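Local coordinates for protein formate oxidase (Aspergillus oryzae, PDB 5ZU2) that probably oxidises formate as an FAD-dependent oxidoreductase of the GMC family, using a flavin that can be converted to 8-formyl-FAD, at residues Ser53-Leu58 against Leu96-Trp101. The protein carries 1 engineered substitution. Sequence-based numbering, arbitrary orientation.
Sequences SSAMDL and LNYFTW. With FAD (flavin-adenine dinucleotide), chain D.
Tyr98 lies between the 3-10 turn of Ser53-Leu58 and the FAD. Its CB starts beside the flavin, 3.6 Å from FAD O4. With CG anti to the carbonyl carbon (chi1 -56°), the ring extends from there toward the turn. Flavin C6 lies over one face of the ring, and CD2 is 3.5 Å from FAD C6. Further out, CE2 meets the flavin methyl C7M at 3.6 Å. The CD1-CE1 edge faces Ala55, whose CB sits near the ring plane, 3.5 Å from Tyr98 CE1. At the tip, the hydroxyl rests against CA and CG of Met56, and the Met56 side chain crosses the tyrosine at about a right angle.

One water joins three polar atoms across the contact. It accepts a bond from Tyr98 OH at 2.6 Å and donates to the carbonyl oxygens of Ala55 and Leu96. This arrangement would point the hydroxyl proton at the water.

Ala55 CB also touches CE2 of Phe99. Beside it, Leu58 CD1 packs on Leu96 CB at 3.6 Å. Leu96 then reaches the flavin methyl C8M with its own CD1.

Asn97 ND2 bonds to FAD O2' and to Gln555, and Thr100 N bonds to FAD O4. Ser53-Leu58 packs on a segment that binds the cofactor directly.

In the fold, Ser53-Leu58 follows helix 47-50, and Leu96-Trp101 runs into strand 100-101, which pairs antiparallel with strand 195-204. Arg208 of strand 207-208 touches Ala55, Leu58 and Phe99, while Gln555 begins helix 555-572 near Trp101.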
ATOM      1  N   SER A  53      -3.150 -17.200  -1.794  1.00 29.29           N
ATOM      2  CA  SER A  53      -4.388 -17.325  -1.027  1.00 28.59           C
ATOM      3  C   SER A  53      -4.168 -17.289   0.489  1.00 29.37           C
ATOM      4  O   SER A  53      -5.141 -17.169   1.240  1.00 27.16           O
ATOM      5  CB  SER A  53      -5.140 -18.601  -1.440  1.00 28.54           C
ATOM      6  OG  SER A  53      -4.425 -19.771  -1.100  1.00 27.68           O
ATOM      7  N   SER A  54      -2.934 -17.393   0.965  1.00 28.64           N
ATOM      8  CA  SER A  54      -2.685 -17.283   2.394  1.00 27.05           C
ATOM      9  C   SER A  54      -2.521 -15.847   2.866  1.00 27.36           C
ATOM     10  O   SER A  54      -2.303 -15.638   4.066  1.00 27.63           O
ATOM     11  CB  SER A  54      -1.426 -18.059   2.785  1.00 28.66           C
ATOM     12  OG  SER A  54      -1.609 -19.440   2.642  1.00 35.12           O
ATOM     13  N   ALA A  55      -2.654 -14.860   1.972  1.00 25.81           N
ATOM     14  CA  ALA A  55      -2.252 -13.487   2.301  1.00 28.22           C
ATOM     15  C   ALA A  55      -2.994 -12.952   3.531  1.00 28.14           C
ATOM     16  O   ALA A  55      -2.378 -12.394   4.444  1.00 30.64           O
ATOM     17  CB  ALA A  55      -2.461 -12.578   1.089  1.00 25.17           C
ATOM     18  N   MET A  56      -4.316 -13.127   3.583  1.00 26.96           N
ATOM     19  CA  MET A  56      -5.077 -12.611   4.722  1.00 26.55           C
ATOM     20  C   MET A  56      -4.715 -13.311   6.027  1.00 32.19           C
ATOM     21  O   MET A  56      -4.815 -12.706   7.102  1.00 30.48           O
ATOM     22  CB  MET A  56      -6.580 -12.717   4.457  1.00 22.02           C
ATOM     23  CG  MET A  56      -7.037 -11.718   3.404  1.00 20.16           C
ATOM     24  SD  MET A  56      -8.760 -11.832   2.924  1.00 32.10           S
ATOM     25  CE  MET A  56      -8.889 -13.592   2.605  1.00 35.97           C
ATOM     26  N   ASP A  57      -4.284 -14.569   5.972  1.00 29.19           N
ATOM     27  CA  ASP A  57      -3.865 -15.174   7.228  1.00 27.33           C
ATOM     28  C   ASP A  57      -2.576 -14.571   7.776  1.00 29.21           C
ATOM     29  O   ASP A  57      -2.155 -14.971   8.859  1.00 31.38           O
ATOM     30  CB  ASP A  57      -3.685 -16.684   7.081  1.00 31.65           C
ATOM     31  CG  ASP A  57      -4.954 -17.385   6.641  1.00 37.62           C
ATOM     32  OD1 ASP A  57      -6.042 -17.019   7.134  1.00 40.28           O
ATOM     33  OD2 ASP A  57      -4.858 -18.331   5.825  1.00 46.32           O
ATOM     34  N   LEU A  58      -1.913 -13.667   7.049  1.00 28.01           N
ATOM     35  CA  LEU A  58      -0.684 -13.086   7.571  1.00 28.03           C
ATOM     36  C   LEU A  58      -0.952 -11.957   8.559  1.00 32.45           C
ATOM     37  O   LEU A  58      -0.027 -11.587   9.301  1.00 28.76           O
ATOM     38  CB  LEU A  58       0.204 -12.582   6.425  1.00 26.55           C
ATOM     39  CG  LEU A  58       0.845 -13.645   5.524  1.00 26.79           C
ATOM     40  CD1 LEU A  58       1.382 -13.015   4.246  1.00 18.92           C
ATOM     41  CD2 LEU A  58       1.961 -14.409   6.245  1.00 24.35           C
ATOM     42  N   LEU A  96       3.312  -9.211   2.365  1.00 24.39           N
ATOM     43  CA  LEU A  96       2.011  -9.589   2.913  1.00 24.13           C
ATOM     44  C   LEU A  96       0.840  -8.806   2.336  1.00 24.29           C
ATOM     45  O   LEU A  96      -0.239  -8.853   2.927  1.00 28.09           O
ATOM     46  CB  LEU A  96       1.939  -9.446   4.452  1.00 20.98           C
ATOM     47  CG  LEU A  96       2.401  -8.230   5.249  1.00 23.82           C
ATOM     48  CD1 LEU A  96       1.593  -6.962   4.987  1.00 26.39           C
ATOM     49  CD2 LEU A  96       2.296  -8.605   6.713  1.00 21.65           C
ATOM     50  N   ASN A  97       1.010  -8.080   1.233  1.00 25.36           N
ATOM     51  CA  ASN A  97      -0.063  -7.274   0.671  1.00 25.55           C
ATOM     52  C   ASN A  97      -0.976  -8.117  -0.223  1.00 27.17           C
ATOM     53  O   ASN A  97      -0.748  -9.312  -0.430  1.00 26.98           O
ATOM     54  CB  ASN A  97       0.518  -6.045  -0.047  1.00 26.13           C
ATOM     55  CG  ASN A  97       1.314  -6.372  -1.301  1.00 28.46           C
ATOM     56  OD1 ASN A  97       1.289  -7.490  -1.815  1.00 27.08           O
ATOM     57  ND2 ASN A  97       2.012  -5.354  -1.822  1.00 24.93           N
ATOM     58  N   TYR A  98      -2.021  -7.489  -0.780  1.00 25.97           N
ATOM     59  CA  TYR A  98      -3.030  -8.197  -1.573  1.00 29.12           C
ATOM     60  C   TYR A  98      -2.865  -7.983  -3.086  1.00 28.76           C
ATOM     61  O   TYR A  98      -3.837  -8.034  -3.853  1.00 26.83           O
ATOM     62  CB  TYR A  98      -4.434  -7.843  -1.071  1.00 24.51           C
ATOM     63  CG  TYR A  98      -4.531  -8.163   0.402  1.00 29.17           C
ATOM     64  CD1 TYR A  98      -3.995  -9.352   0.902  1.00 33.72           C
ATOM     65  CD2 TYR A  98      -5.085  -7.264   1.309  1.00 27.22           C
ATOM     66  CE1 TYR A  98      -4.026  -9.647   2.271  1.00 30.02           C
ATOM     67  CE2 TYR A  98      -5.131  -7.548   2.672  1.00 28.55           C
ATOM     68  CZ  TYR A  98      -4.603  -8.745   3.150  1.00 31.31           C
ATOM     69  OH  TYR A  98      -4.632  -9.028   4.504  1.00 23.98           O
ATOM     70  N   PHE A  99      -1.622  -7.796  -3.520  1.00 26.62           N
ATOM     71  CA  PHE A  99      -1.140  -8.081  -4.872  1.00 25.12           C
ATOM     72  C   PHE A  99      -1.516  -7.118  -5.986  1.00 25.79           C
ATOM     73  O   PHE A  99      -0.796  -7.077  -6.985  1.00 27.88           O
ATOM     74  CB  PHE A  99      -1.641  -9.464  -5.296  1.00 22.64           C
ATOM     75  CG  PHE A  99      -1.373 -10.515  -4.296  1.00 24.98           C
ATOM     76  CD1 PHE A  99      -0.094 -11.006  -4.130  1.00 26.24           C
ATOM     77  CD2 PHE A  99      -2.391 -11.006  -3.486  1.00 28.19           C
ATOM     78  CE1 PHE A  99       0.169 -12.008  -3.185  1.00 28.09           C
ATOM     79  CE2 PHE A  99      -2.135 -11.970  -2.535  1.00 23.39           C
ATOM     80  CZ  PHE A  99      -0.852 -12.472  -2.384  1.00 22.89           C
ATOM     81  N   THR A 100      -2.506  -6.245  -5.788  1.00 26.67           N
ATOM     82  CA  THR A 100      -2.991  -5.420  -6.889  1.00 27.30           C
ATOM     83  C   THR A 100      -1.923  -4.450  -7.351  1.00 26.64           C
ATOM     84  O   THR A 100      -1.240  -3.833  -6.534  1.00 27.85           O
ATOM     85  CB  THR A 100      -4.248  -4.657  -6.499  1.00 27.11           C
ATOM     86  OG1 THR A 100      -5.276  -5.596  -6.173  1.00 27.53           O
ATOM     87  CG2 THR A 100      -4.707  -3.792  -7.661  1.00 23.35           C
ATOM     88  N   TRP A 101      -1.752  -4.359  -8.665  1.00 27.52           N
ATOM     89  CA  TRP A 101      -0.691  -3.580  -9.297  1.00 24.24           C
ATOM     90  C   TRP A 101      -1.345  -2.572 -10.223  1.00 25.12           C
ATOM     91  O   TRP A 101      -1.818  -2.944 -11.304  1.00 25.99           O
ATOM     92  CB  TRP A 101       0.262  -4.493 -10.061  1.00 27.59           C
ATOM     93  CG  TRP A 101       1.417  -3.786 -10.725  1.00 31.90           C
ATOM     94  CD1 TRP A 101       1.445  -3.263 -11.989  1.00 24.16           C
ATOM     95  CD2 TRP A 101       2.712  -3.539 -10.160  1.00 29.73           C
ATOM     96  NE1 TRP A 101       2.670  -2.700 -12.235  1.00 27.01           N
ATOM     97  CE2 TRP A 101       3.466  -2.854 -11.134  1.00 26.57           C
ATOM     98  CE3 TRP A 101       3.297  -3.811  -8.921  1.00 26.48           C
ATOM     99  CZ2 TRP A 101       4.770  -2.450 -10.912  1.00 28.97           C
ATOM    100  CZ3 TRP A 101       4.589  -3.413  -8.703  1.00 26.39           C
ATOM    101  CH2 TRP A 101       5.317  -2.736  -9.690  1.00 26.60           C
TER
HETATM  102  PA  FAD D 601       7.471  -1.548   3.747  1.00 21.76           P
HETATM  103  O1A FAD D 601       6.544  -1.816   4.846  1.00 23.41           O
HETATM  104  O2A FAD D 601       7.268  -2.422   2.517  1.00 21.07           O
HETATM  105  O5B FAD D 601       9.024  -1.709   4.215  1.00 27.44           O
HETATM  106  C5B FAD D 601       9.483  -1.267   5.512  1.00 24.34           C
HETATM  107  C4B FAD D 601      10.535  -2.248   5.975  1.00 23.55           C
HETATM  108  O4B FAD D 601      11.301  -1.682   7.066  1.00 23.24           O
HETATM  109  C3B FAD D 601      10.002  -3.595   6.469  1.00 20.85           C
HETATM  110  O3B FAD D 601      10.774  -4.687   5.979  1.00 25.49           O
HETATM  111  C2B FAD D 601      10.156  -3.488   7.986  1.00 25.08           C
HETATM  112  O2B FAD D 601      10.300  -4.751   8.645  1.00 24.82           O
HETATM  113  C1B FAD D 601      11.423  -2.645   8.085  1.00 20.84           C
HETATM  114  N9A FAD D 601      11.559  -1.956   9.364  1.00 23.54           N
HETATM  115  C8A FAD D 601      10.642  -1.100   9.907  1.00 23.89           C
HETATM  116  N7A FAD D 601      10.994  -0.606  11.067  1.00 24.78           N
HETATM  117  C5A FAD D 601      12.215  -1.202  11.325  1.00 23.54           C
HETATM  118  C6A FAD D 601      13.107  -1.098  12.411  1.00 28.16           C
HETATM  119  N6A FAD D 601      12.878  -0.329  13.482  1.00 26.41           N
HETATM  120  N1A FAD D 601      14.257  -1.812  12.350  1.00 21.43           N
HETATM  121  C2A FAD D 601      14.476  -2.579  11.280  1.00 21.54           C
HETATM  122  N3A FAD D 601      13.706  -2.763  10.203  1.00 22.32           N
HETATM  123  C4A FAD D 601      12.579  -2.043  10.287  1.00 24.59           C
HETATM  124  N1  FAD D 601      -0.532  -2.009  -2.166  1.00 26.56           N
HETATM  125  C2  FAD D 601      -1.003  -2.225  -3.430  1.00 33.87           C
HETATM  126  O2  FAD D 601      -0.623  -1.536  -4.388  1.00 35.35           O
HETATM  127  N3  FAD D 601      -1.934  -3.249  -3.656  1.00 34.80           N
HETATM  128  C4  FAD D 601      -2.463  -4.107  -2.693  1.00 36.53           C
HETATM  129  O4  FAD D 601      -3.292  -4.967  -3.006  1.00 32.52           O
HETATM  130  C4X FAD D 601      -1.942  -3.861  -1.352  1.00 36.41           C
HETATM  131  N5  FAD D 601      -2.382  -4.614  -0.371  1.00 32.17           N
HETATM  132  C5X FAD D 601      -1.889  -4.383   0.899  1.00 32.44           C
HETATM  133  C6  FAD D 601      -2.332  -5.201   1.944  1.00 32.48           C
HETATM  134  C7  FAD D 601      -1.861  -5.028   3.240  1.00 34.66           C
HETATM  135  C7M FAD D 601      -2.373  -5.925   4.343  1.00 29.39           C
HETATM  136  C8  FAD D 601      -0.913  -4.019   3.498  1.00 34.77           C
HETATM  137  C8M FAD D 601      -0.377  -3.804   4.885  1.00 29.07           C
HETATM  138  C9  FAD D 601      -0.458  -3.210   2.455  1.00 33.28           C
HETATM  139  C9A FAD D 601      -0.937  -3.382   1.159  1.00 31.31           C
HETATM  140  N10 FAD D 601      -0.485  -2.598   0.070  1.00 33.49           N
HETATM  141  C10 FAD D 601      -0.975  -2.799  -1.193  1.00 32.65           C
HETATM  142  C1' FAD D 601       0.446  -1.487   0.272  1.00 29.79           C
HETATM  143  C2' FAD D 601       1.884  -1.790  -0.101  1.00 22.63           C
HETATM  144  O2' FAD D 601       2.201  -3.143   0.217  1.00 24.95           O
HETATM  145  C3' FAD D 601       2.782  -0.859   0.714  1.00 36.20           C
HETATM  146  O3' FAD D 601       2.314   0.484   0.630  1.00 32.10           O
HETATM  147  C4' FAD D 601       4.265  -0.882   0.359  1.00 30.47           C
HETATM  148  O4' FAD D 601       4.720  -2.238   0.390  1.00 24.37           O
HETATM  149  C5' FAD D 601       5.026   0.033   1.294  1.00 23.14           C
HETATM  150  O5' FAD D 601       6.434  -0.065   1.001  1.00 27.97           O
HETATM  151  P   FAD D 601       7.509   0.647   1.892  1.00 23.70           P
HETATM  152  O1P FAD D 601       8.847   0.202   1.296  1.00 26.42           O
HETATM  153  O2P FAD D 601       7.139   2.098   1.972  1.00 21.04           O
HETATM  154  O3P FAD D 601       7.346  -0.028   3.315  1.00 25.14           O
HETATM  155  O   HOH W   1      -2.255  -9.755   5.082  1.00 25.50           O